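Local coordinates for protein aminotransferase (Neisseria meningitidis Z2491, PDB 3JTX) that is probably a pyridoxal-phosphate-dependent aminotransferase that moves amino groups between amino acids and keto acids through a lysine-bound cofactor, at residues 40-48 and 295-306; 65-76 and 88-96. One frame throughout, in Å; residues are numbered along the deposited sequence.

Contact 1 (40-48 and 295-306); sequences PKHPTPKVI and HVIDNRRLYQEK
His42 and Pro45 of the loop 40-45 face one side of helix 295-306, about one helical turn apart. The CA atoms of His42 and Asn299 lie 7.7 Å apart, whereas Pro45 CA comes to 6.6 Å from His295 CA just before helix 46-48 begins, with Pro45 as its N-cap residue. Residues 40-45 therefore run back along the helix towards its earlier turns.

His42 makes the largest share of any residue, its imidazole held at both nitrogens. His42 ND1 donates to Asn299 OD1 at 2.8 Å, nearly straight at 167°, with the oxygen in the ring plane. Lys306 NZ donates to His42 NE2, also at 2.8 Å, from slightly out of that plane. These directions fit a neutral ring protonated on ND1. Over one face, nearly on the ring normal, Leu302 CD1 makes a CH-pi contact 3.6 Å from the His42 centroid; a water lies over the opposite face and accepts from Lys41 N while donating to Tyr303 OH (2.7 Å). His42 CE1 approaches a face of the Tyr303 ring, reaching Tyr303 CZ at 3.3 Å, but the planes are inclined at 39° and the pair is oblique.

One helix turn before Asn299, His295 CG sits between its backbone N and carbonyl carbon (chi1 79°), turning the ring towards Pro45, whose CG is 3.6 Å from His295 CD2. Val47 CG1 and Ile48 CD1 approach obliquely near ND1 and NE2, which bond to Asp292 and Ser247.

Asn248 ND2 also binds Asn299 OD1, and Lys306 NZ meets the carbonyls of Leu377 and Ala379. Ile48 packs on Ala285 and Ala289 of helix 280-291, Lys306 on Val381 and Cys384 of helix 381-394; these helices and the Ser247-Asn248 loop, just after cofactor-bearing Lys245, border the contact, with Tyr62 of the second subunit packing on Pro40.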
loop_
_atom_site.group_PDB
_atom_site.type_symbol
_atom_site.label_atom_id
_atom_site.label_comp_id
_atom_site.label_asym_id
_atom_site.label_seq_id
_atom_site.Cartn_x
_atom_site.Cartn_y
_atom_site.Cartn_z
ATOM N N PRO A 40 -11.720 16.777 -2.130
ATOM C CA PRO A 40 -11.595 18.041 -2.847
ATOM C C PRO A 40 -12.011 17.926 -4.306
ATOM O O PRO A 40 -12.076 16.814 -4.848
ATOM C CB PRO A 40 -10.101 18.369 -2.737
ATOM C CG PRO A 40 -9.432 17.039 -2.579
ATOM C CD PRO A 40 -10.404 16.185 -1.819
ATOM N N LYS A 41 -12.297 19.077 -4.915
ATOM C CA LYS A 41 -12.692 19.166 -6.318
ATOM C C LYS A 41 -11.912 20.241 -7.083
ATOM O O LYS A 41 -12.275 20.580 -8.205
ATOM C CB LYS A 41 -14.199 19.443 -6.427
ATOM C CG LYS A 41 -15.077 18.282 -5.980
ATOM C CD LYS A 41 -16.452 18.299 -6.664
ATOM N N HIS A 42 -10.848 20.789 -6.490
ATOM C CA HIS A 42 -10.021 21.762 -7.180
ATOM C C HIS A 42 -8.979 21.008 -8.007
ATOM O O HIS A 42 -8.579 19.904 -7.644
ATOM C CB HIS A 42 -9.319 22.707 -6.199
ATOM C CG HIS A 42 -10.260 23.492 -5.335
ATOM N ND1 HIS A 42 -9.880 24.044 -4.132
ATOM C CD2 HIS A 42 -11.569 23.808 -5.497
ATOM C CE1 HIS A 42 -10.912 24.670 -3.591
ATOM N NE2 HIS A 42 -11.949 24.544 -4.399
ATOM N N PRO A 43 -8.529 21.613 -9.117
ATOM C CA PRO A 43 -7.619 20.912 -10.028
ATOM C C PRO A 43 -6.171 20.794 -9.524
ATOM O O PRO A 43 -5.700 21.603 -8.713
ATOM C CB PRO A 43 -7.665 21.760 -11.307
ATOM C CG PRO A 43 -8.078 23.131 -10.869
ATOM C CD PRO A 43 -8.865 22.973 -9.585
ATOM N N THR A 44 -5.485 19.774 -10.031
ATOM C CA THR A 44 -4.075 19.530 -9.740
ATOM C C THR A 44 -3.202 20.624 -10.342
ATOM O O THR A 44 -3.383 20.983 -11.496
ATOM C CB THR A 44 -3.660 18.159 -10.300
ATOM O OG1 THR A 44 -4.457 17.141 -9.671
ATOM C CG2 THR A 44 -2.176 17.880 -10.052
ATOM N N PRO A 45 -2.250 21.159 -9.564
ATOM C CA PRO A 45 -1.341 22.191 -10.071
ATOM C C PRO A 45 -0.254 21.668 -10.995
ATOM O O PRO A 45 0.252 20.571 -10.806
ATOM C CB PRO A 45 -0.691 22.739 -8.799
ATOM C CG PRO A 45 -0.777 21.651 -7.826
ATOM C CD PRO A 45 -1.997 20.857 -8.147
ATOM N N LYS A 46 0.138 22.509 -11.944
ATOM C CA LYS A 46 1.141 22.187 -12.938
ATOM C C LYS A 46 2.536 21.948 -12.354
ATOM O O LYS A 46 3.292 21.161 -12.904
ATOM C CB LYS A 46 1.196 23.297 -13.998
ATOM C CG LYS A 46 2.208 23.088 -15.118
ATOM C CD LYS A 46 1.983 24.086 -16.276
ATOM C CE LYS A 46 3.284 24.419 -17.012
ATOM N NZ LYS A 46 3.901 23.218 -17.615
ATOM N N VAL A 47 2.888 22.625 -11.260
ATOM C CA VAL A 47 4.213 22.427 -10.657
ATOM C C VAL A 47 4.451 20.941 -10.293
ATOM O O VAL A 47 5.565 20.437 -10.418
ATOM C CB VAL A 47 4.454 23.339 -9.422
ATOM C CG1 VAL A 47 3.553 22.966 -8.241
ATOM C CG2 VAL A 47 5.912 23.288 -9.008
ATOM N N ILE A 48 3.391 20.251 -9.875
ATOM C CA ILE A 48 3.465 18.841 -9.504
ATOM C C ILE A 48 3.505 17.942 -10.758
ATOM O O ILE A 48 4.348 17.037 -10.862
ATOM C CB ILE A 48 2.287 18.440 -8.570
ATOM C CG1 ILE A 48 2.308 19.270 -7.276
ATOM C CG2 ILE A 48 2.329 16.934 -8.224
ATOM C CD1 ILE A 48 1.134 18.967 -6.285
ATOM N N HIS A 295 0.934 27.320 -4.994
ATOM C CA HIS A 295 -0.283 26.575 -5.294
ATOM C C HIS A 295 -1.124 26.360 -4.038
ATOM O O HIS A 295 -2.348 26.248 -4.123
ATOM C CB HIS A 295 0.027 25.263 -6.015
ATOM C CG HIS A 295 0.497 24.156 -5.121
ATOM N ND1 HIS A 295 1.816 24.007 -4.755
ATOM C CD2 HIS A 295 -0.173 23.122 -4.554
ATOM C CE1 HIS A 295 1.938 22.938 -3.980
ATOM N NE2 HIS A 295 0.745 22.380 -3.848
ATOM N N VAL A 296 -0.474 26.316 -2.869
ATOM C CA VAL A 296 -1.185 26.087 -1.614
ATOM C C VAL A 296 -1.898 27.371 -1.187
ATOM O O VAL A 296 -3.059 27.327 -0.748
ATOM C CB VAL A 296 -0.253 25.588 -0.504
ATOM C CG1 VAL A 296 -1.051 25.295 0.743
ATOM C CG2 VAL A 296 0.502 24.319 -0.952
ATOM N N ILE A 297 -1.208 28.508 -1.333
ATOM C CA ILE A 297 -1.802 29.818 -1.089
ATOM C C ILE A 297 -3.037 30.025 -1.985
ATOM O O ILE A 297 -4.091 30.426 -1.504
ATOM C CB ILE A 297 -0.779 30.951 -1.305
ATOM C CG1 ILE A 297 0.313 30.895 -0.214
ATOM C CG2 ILE A 297 -1.500 32.327 -1.340
ATOM C CD1 ILE A 297 1.659 31.570 -0.609
ATOM N N ASP A 298 -2.921 29.705 -3.271
ATOM C CA ASP A 298 -4.056 29.814 -4.201
ATOM C C ASP A 298 -5.232 28.923 -3.766
ATOM O O ASP A 298 -6.381 29.349 -3.746
ATOM C CB ASP A 298 -3.621 29.426 -5.612
ATOM C CG ASP A 298 -2.580 30.383 -6.206
ATOM O OD1 ASP A 298 -2.409 31.517 -5.711
ATOM O OD2 ASP A 298 -1.918 29.967 -7.180
ATOM N N ASN A 299 -4.930 27.683 -3.407
ATOM C CA ASN A 299 -5.948 26.724 -2.971
ATOM C C ASN A 299 -6.690 27.251 -1.738
ATOM O O ASN A 299 -7.934 27.254 -1.677
ATOM C CB ASN A 299 -5.272 25.384 -2.667
ATOM C CG ASN A 299 -6.251 24.233 -2.546
ATOM O OD1 ASN A 299 -7.223 24.143 -3.305
ATOM N ND2 ASN A 299 -5.973 23.311 -1.610
ATOM N N ARG A 300 -5.910 27.689 -0.757
ATOM C CA ARG A 300 -6.451 28.215 0.486
ATOM C C ARG A 300 -7.327 29.439 0.210
ATOM O O ARG A 300 -8.385 29.607 0.809
ATOM C CB ARG A 300 -5.308 28.549 1.458
ATOM C CG ARG A 300 -5.734 29.292 2.694
ATOM C CD ARG A 300 -4.566 29.534 3.626
ATOM N NE ARG A 300 -3.649 28.405 3.645
ATOM C CZ ARG A 300 -2.363 28.485 3.319
ATOM N NH1 ARG A 300 -1.839 29.651 2.971
ATOM N NH2 ARG A 300 -1.596 27.404 3.367
ATOM N N ARG A 301 -6.908 30.284 -0.724
ATOM C CA ARG A 301 -7.697 31.465 -1.100
ATOM C C ARG A 301 -9.082 31.083 -1.687
ATOM O O ARG A 301 -10.079 31.770 -1.417
ATOM C CB ARG A 301 -6.909 32.348 -2.078
ATOM C CG ARG A 301 -7.577 33.668 -2.457
ATOM N N LEU A 302 -9.153 30.007 -2.476
ATOM C CA LEU A 302 -10.445 29.525 -2.999
ATOM C C LEU A 302 -11.394 29.177 -1.854
ATOM O O LEU A 302 -12.566 29.554 -1.882
ATOM C CB LEU A 302 -10.282 28.296 -3.907
ATOM C CG LEU A 302 -9.588 28.450 -5.272
ATOM C CD1 LEU A 302 -9.375 27.071 -5.899
ATOM C CD2 LEU A 302 -10.365 29.372 -6.226
ATOM N N TYR A 303 -10.896 28.469 -0.840
ATOM C CA TYR A 303 -11.760 28.072 0.277
ATOM C C TYR A 303 -12.175 29.265 1.148
ATOM O O TYR A 303 -13.322 29.351 1.577
ATOM C CB TYR A 303 -11.091 27.006 1.140
ATOM C CG TYR A 303 -10.941 25.649 0.472
ATOM C CD1 TYR A 303 -12.057 24.875 0.153
ATOM C CD2 TYR A 303 -9.685 25.123 0.206
ATOM C CE1 TYR A 303 -11.924 23.613 -0.438
ATOM C CE2 TYR A 303 -9.535 23.866 -0.373
ATOM C CZ TYR A 303 -10.655 23.113 -0.694
ATOM O OH TYR A 303 -10.516 21.860 -1.270
ATOM N N GLN A 304 -11.224 30.155 1.426
ATOM C CA GLN A 304 -11.487 31.406 2.139
ATOM C C GLN A 304 -12.656 32.187 1.517
ATOM O O GLN A 304 -13.556 32.645 2.231
ATOM C CB GLN A 304 -10.217 32.270 2.150
ATOM C CG GLN A 304 -10.376 33.697 2.662
ATOM C CD GLN A 304 -10.164 33.855 4.165
ATOM O OE1 GLN A 304 -9.244 33.277 4.749
ATOM N NE2 GLN A 304 -11.003 34.678 4.788
ATOM N N GLU A 305 -12.638 32.330 0.195
ATOM C CA GLU A 305 -13.679 33.080 -0.513
ATOM C C GLU A 305 -15.031 32.415 -0.274
ATOM O O GLU A 305 -16.009 33.071 0.055
ATOM C CB GLU A 305 -13.351 33.132 -2.008
ATOM C CG GLU A 305 -14.345 33.905 -2.851
ATOM C CD GLU A 305 -14.052 33.841 -4.355
ATOM O OE1 GLU A 305 -13.226 32.994 -4.793
ATOM O OE2 GLU A 305 -14.677 34.633 -5.096
ATOM N N LYS A 306 -15.080 31.092 -0.398
ATOM C CA LYS A 306 -16.329 30.373 -0.184
ATOM C C LYS A 306 -16.901 30.613 1.222
ATOM O O LYS A 306 -18.082 30.931 1.369
ATOM C CB LYS A 306 -16.136 28.865 -0.397
ATOM C CG LYS A 306 -15.745 28.476 -1.820
ATOM C CD LYS A 306 -15.570 26.972 -1.956
ATOM C CE LYS A 306 -14.508 26.592 -2.985
ATOM N NZ LYS A 306 -14.439 25.105 -3.138
HETATM O O HOH W 1 -12.311 21.445 -3.301
#

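Contact 2 (65-76 and 88-96); sequences TAGLPELRQACA and VDADNEILP
Helix 69-82 packs on strand 94-97, an outermost strand of the seven-stranded mixed sheet whose order, 1-7-6-5-4-2-3, matches the large domain of fold-type I pyridoxal-phosphate enzymes. The axes of segments 69-76 and 94-96 approach to 8.4 Å at 118° between their directions.

Arg72 joins the polar parts. Its chain bends at chi3 (-86°), bringing the guanidinium round to three backbone carbonyls. Arg72 NH1 donates across the contact to Ala90 O at 3.0 Å (160°), the oxygen lying in the guanidinium plane. Arg72 NE donates to Ala66 O (2.9 Å) and Arg72 NH2 to Gly67 O (3.1 Å). All three carbonyls are met from above their own planes.

Next to the aliphatic stem of Arg72, whose CG faces Ile94 CG2, Ile94 lies against the helix, with CD1 3.7 Å from Ala76 CB and CG2 3.9 Å from Cys75 CB. Leu71 CD2 reaches Pro96 CB at 3.7 Å, and the Pro96 ring also lies against the backbone of Ala66 and Gly67. Ala90 CB enters between Gln73 and Ala76. The turn carrying it is shaped by an Asx turn, Asp89 OD1 accepting from Asp91 N.

Each guanidinium nitrogen serves a different carbonyl, so one side chain fixes the loop before the helix and the turn before the strand together. One water joins a side-chain oxygen, Gln73 OE1, to Ala90 N, while Gln73 NE2 bonds to Asn77 OD1; another joins two backbone groups, Ala76 O and Val88 N.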
loop_
_atom_site.group_PDB
_atom_site.type_symbol
_atom_site.label_atom_id
_atom_site.label_comp_id
_atom_site.label_asym_id
_atom_site.label_seq_id
_atom_site.Cartn_x
_atom_site.Cartn_y
_atom_site.Cartn_z
ATOM N N THR A 65 12.032 1.512 0.467
ATOM C CA THR A 65 10.857 1.835 1.294
ATOM C C THR A 65 10.993 3.141 2.055
ATOM O O THR A 65 10.020 3.868 2.240
ATOM C CB THR A 65 10.574 0.663 2.274
ATOM O OG1 THR A 65 10.510 -0.553 1.516
ATOM C CG2 THR A 65 9.271 0.874 3.014
ATOM N N ALA A 66 12.206 3.457 2.499
ATOM C CA ALA A 66 12.450 4.680 3.261
ATOM C C ALA A 66 12.362 5.954 2.411
ATOM O O ALA A 66 12.276 7.052 2.952
ATOM C CB ALA A 66 13.825 4.604 3.972
ATOM N N GLY A 67 12.393 5.812 1.087
ATOM C CA GLY A 67 12.322 6.967 0.190
ATOM C C GLY A 67 13.663 7.631 -0.027
ATOM O O GLY A 67 14.637 7.338 0.658
ATOM N N LEU A 68 13.708 8.539 -0.994
ATOM C CA LEU A 68 14.936 9.252 -1.322
ATOM C C LEU A 68 15.312 10.217 -0.206
ATOM O O LEU A 68 14.439 10.868 0.371
ATOM C CB LEU A 68 14.741 10.043 -2.614
ATOM C CG LEU A 68 14.624 9.236 -3.900
ATOM C CD1 LEU A 68 14.205 10.159 -5.058
ATOM C CD2 LEU A 68 15.928 8.492 -4.211
ATOM N N PRO A 69 16.612 10.346 0.079
ATOM C CA PRO A 69 16.993 11.365 1.042
ATOM C C PRO A 69 16.375 12.734 0.742
ATOM O O PRO A 69 15.934 13.430 1.655
ATOM C CB PRO A 69 18.516 11.438 0.886
ATOM C CG PRO A 69 18.929 10.097 0.411
ATOM C CD PRO A 69 17.780 9.577 -0.416
ATOM N N GLU A 70 16.345 13.125 -0.531
ATOM C CA GLU A 70 15.833 14.445 -0.898
ATOM C C GLU A 70 14.315 14.593 -0.685
ATOM O O GLU A 70 13.842 15.693 -0.440
ATOM C CB GLU A 70 16.271 14.861 -2.328
ATOM C CG GLU A 70 15.898 13.903 -3.455
ATOM C CD GLU A 70 17.003 12.897 -3.808
ATOM O OE1 GLU A 70 17.624 12.309 -2.889
ATOM O OE2 GLU A 70 17.255 12.703 -5.021
ATOM N N LEU A 71 13.547 13.502 -0.727
ATOM C CA LEU A 71 12.131 13.604 -0.339
ATOM C C LEU A 71 11.980 13.791 1.172
ATOM O O LEU A 71 11.200 14.631 1.616
ATOM C CB LEU A 71 11.308 12.395 -0.809
ATOM C CG LEU A 71 9.863 12.304 -0.294
ATOM C CD1 LEU A 71 9.082 13.569 -0.679
ATOM C CD2 LEU A 71 9.189 11.030 -0.828
ATOM N N ARG A 72 12.703 13.007 1.975
ATOM C CA ARG A 72 12.595 13.166 3.427
ATOM C C ARG A 72 13.050 14.576 3.851
ATOM O O ARG A 72 12.476 15.186 4.768
ATOM C CB ARG A 72 13.336 12.052 4.167
ATOM C CG ARG A 72 12.563 10.723 4.123
ATOM C CD ARG A 72 13.261 9.576 4.816
ATOM N NE ARG A 72 14.199 8.933 3.899
ATOM C CZ ARG A 72 15.520 9.062 3.932
ATOM N NH1 ARG A 72 16.112 9.800 4.844
ATOM N NH2 ARG A 72 16.249 8.429 3.046
ATOM N N GLN A 73 14.046 15.113 3.153
ATOM C CA GLN A 73 14.551 16.452 3.442
ATOM C C GLN A 73 13.562 17.542 3.032
ATOM O O GLN A 73 13.435 18.565 3.732
ATOM C CB GLN A 73 15.941 16.677 2.806
ATOM C CG GLN A 73 16.614 17.955 3.258
ATOM C CD GLN A 73 16.854 17.992 4.762
ATOM O OE1 GLN A 73 17.349 17.027 5.337
ATOM N NE2 GLN A 73 16.509 19.108 5.398
ATOM N N ALA A 74 12.853 17.332 1.918
ATOM C CA ALA A 74 11.788 18.257 1.509
ATOM C C ALA A 74 10.686 18.311 2.579
ATOM O O ALA A 74 10.155 19.380 2.895
ATOM C CB ALA A 74 11.195 17.843 0.175
ATOM N N CYS A 75 10.351 17.153 3.137
ATOM C CA CYS A 75 9.386 17.099 4.228
ATOM C C CYS A 75 9.902 17.831 5.464
ATOM O O CYS A 75 9.159 18.604 6.077
ATOM C CB CYS A 75 9.022 15.661 4.567
ATOM S SG CYS A 75 8.211 14.818 3.208
ATOM N N ALA A 76 11.160 17.585 5.822
ATOM C CA ALA A 76 11.813 18.261 6.965
ATOM C C ALA A 76 11.844 19.777 6.775
ATOM O O ALA A 76 11.560 20.543 7.708
ATOM C CB ALA A 76 13.212 17.722 7.172
ATOM N N VAL A 88 13.021 18.671 12.547
ATOM C CA VAL A 88 12.730 17.245 12.514
ATOM C C VAL A 88 13.777 16.602 11.600
ATOM O O VAL A 88 14.034 17.088 10.503
ATOM C CB VAL A 88 11.291 17.011 11.967
ATOM C CG1 VAL A 88 10.985 15.522 11.743
ATOM C CG2 VAL A 88 10.259 17.654 12.901
ATOM N N ASP A 89 14.386 15.518 12.049
ATOM C CA ASP A 89 15.558 14.958 11.355
ATOM C C ASP A 89 15.116 14.069 10.192
ATOM O O ASP A 89 14.497 13.043 10.409
ATOM C CB ASP A 89 16.412 14.174 12.373
ATOM C CG ASP A 89 17.725 13.657 11.792
ATOM O OD1 ASP A 89 17.882 13.567 10.558
ATOM O OD2 ASP A 89 18.614 13.330 12.603
ATOM N N ALA A 90 15.445 14.467 8.961
ATOM C CA ALA A 90 15.104 13.703 7.763
ATOM C C ALA A 90 15.695 12.291 7.780
ATOM O O ALA A 90 15.103 11.368 7.224
ATOM C CB ALA A 90 15.537 14.463 6.486
ATOM N N ASP A 91 16.836 12.114 8.443
ATOM C CA ASP A 91 17.505 10.796 8.503
ATOM C C ASP A 91 16.790 9.750 9.364
ATOM O O ASP A 91 17.022 8.555 9.160
ATOM C CB ASP A 91 18.929 10.922 9.084
ATOM C CG ASP A 91 19.882 11.720 8.201
ATOM O OD1 ASP A 91 19.721 11.735 6.962
ATOM O OD2 ASP A 91 20.832 12.308 8.761
ATOM N N ASN A 92 15.972 10.153 10.347
ATOM C CA ASN A 92 15.365 9.132 11.199
ATOM C C ASN A 92 13.980 9.433 11.773
ATOM O O ASN A 92 13.387 8.550 12.373
ATOM C CB ASN A 92 16.334 8.676 12.302
ATOM C CG ASN A 92 16.710 9.785 13.267
ATOM O OD1 ASN A 92 16.094 10.841 13.300
ATOM N ND2 ASN A 92 17.731 9.530 14.075
ATOM N N GLU A 93 13.435 10.627 11.519
ATOM C CA GLU A 93 12.122 11.016 12.067
ATOM C C GLU A 93 11.011 11.188 11.044
ATOM O O GLU A 93 9.916 11.631 11.394
ATOM C CB GLU A 93 12.251 12.302 12.885
ATOM C CG GLU A 93 13.014 12.118 14.186
ATOM C CD GLU A 93 13.037 13.361 15.055
ATOM O OE1 GLU A 93 13.473 14.426 14.567
ATOM O OE2 GLU A 93 12.625 13.259 16.238
ATOM N N ILE A 94 11.282 10.833 9.791
ATOM C CA ILE A 94 10.331 11.000 8.700
ATOM C C ILE A 94 10.310 9.769 7.784
ATOM O O ILE A 94 11.351 9.314 7.332
ATOM C CB ILE A 94 10.698 12.231 7.841
ATOM C CG1 ILE A 94 10.769 13.482 8.715
ATOM C CG2 ILE A 94 9.699 12.398 6.671
ATOM C CD1 ILE A 94 11.027 14.783 7.977
ATOM N N LEU A 95 9.127 9.225 7.508
ATOM C CA LEU A 95 8.973 8.225 6.420
ATOM C C LEU A 95 7.927 8.704 5.428
ATOM O O LEU A 95 6.845 9.145 5.825
ATOM C CB LEU A 95 8.537 6.846 6.946
ATOM C CG LEU A 95 9.528 6.048 7.796
ATOM C CD1 LEU A 95 8.878 4.710 8.300
ATOM C CD2 LEU A 95 10.856 5.811 7.007
ATOM N N PRO A 96 8.229 8.603 4.125
ATOM C CA PRO A 96 7.132 8.834 3.184
ATOM C C PRO A 96 6.100 7.701 3.199
ATOM O O PRO A 96 6.442 6.523 3.440
ATOM C CB PRO A 96 7.844 8.902 1.830
ATOM C CG PRO A 96 9.106 8.136 2.014
ATOM C CD PRO A 96 9.463 8.141 3.465
HETATM O O HOH W 2 7.861 4.284 4.057
HETATM O O HOH W 3 17.157 16.713 8.269
HETATM O O HOH W 4 12.381 20.320 10.309
#

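Along the chain the order is 40-48, 65-76, 88-96, 295-306, so contact 2 is nested within the long loop closed by contact 1. Their centres are 25 Å apart and their nearest atoms about 11 Å, without touching. Helices 46-54 and 69-82 are consecutive, and helix 280-291 links the two sites: it packs on Ile48 beside contact 1 and on Leu68, Glu70, Leu71 and Ala74 of contact 2. Contact 2 fastens a helix to the edge of the central sheet within a short helix-turn-strand unit, its segments only 12 residues apart, whereas contact 1 ties the N-terminal part of the chain to helix 294-314, more than 240 residues later, near the cofactor lysine loop and the second subunit.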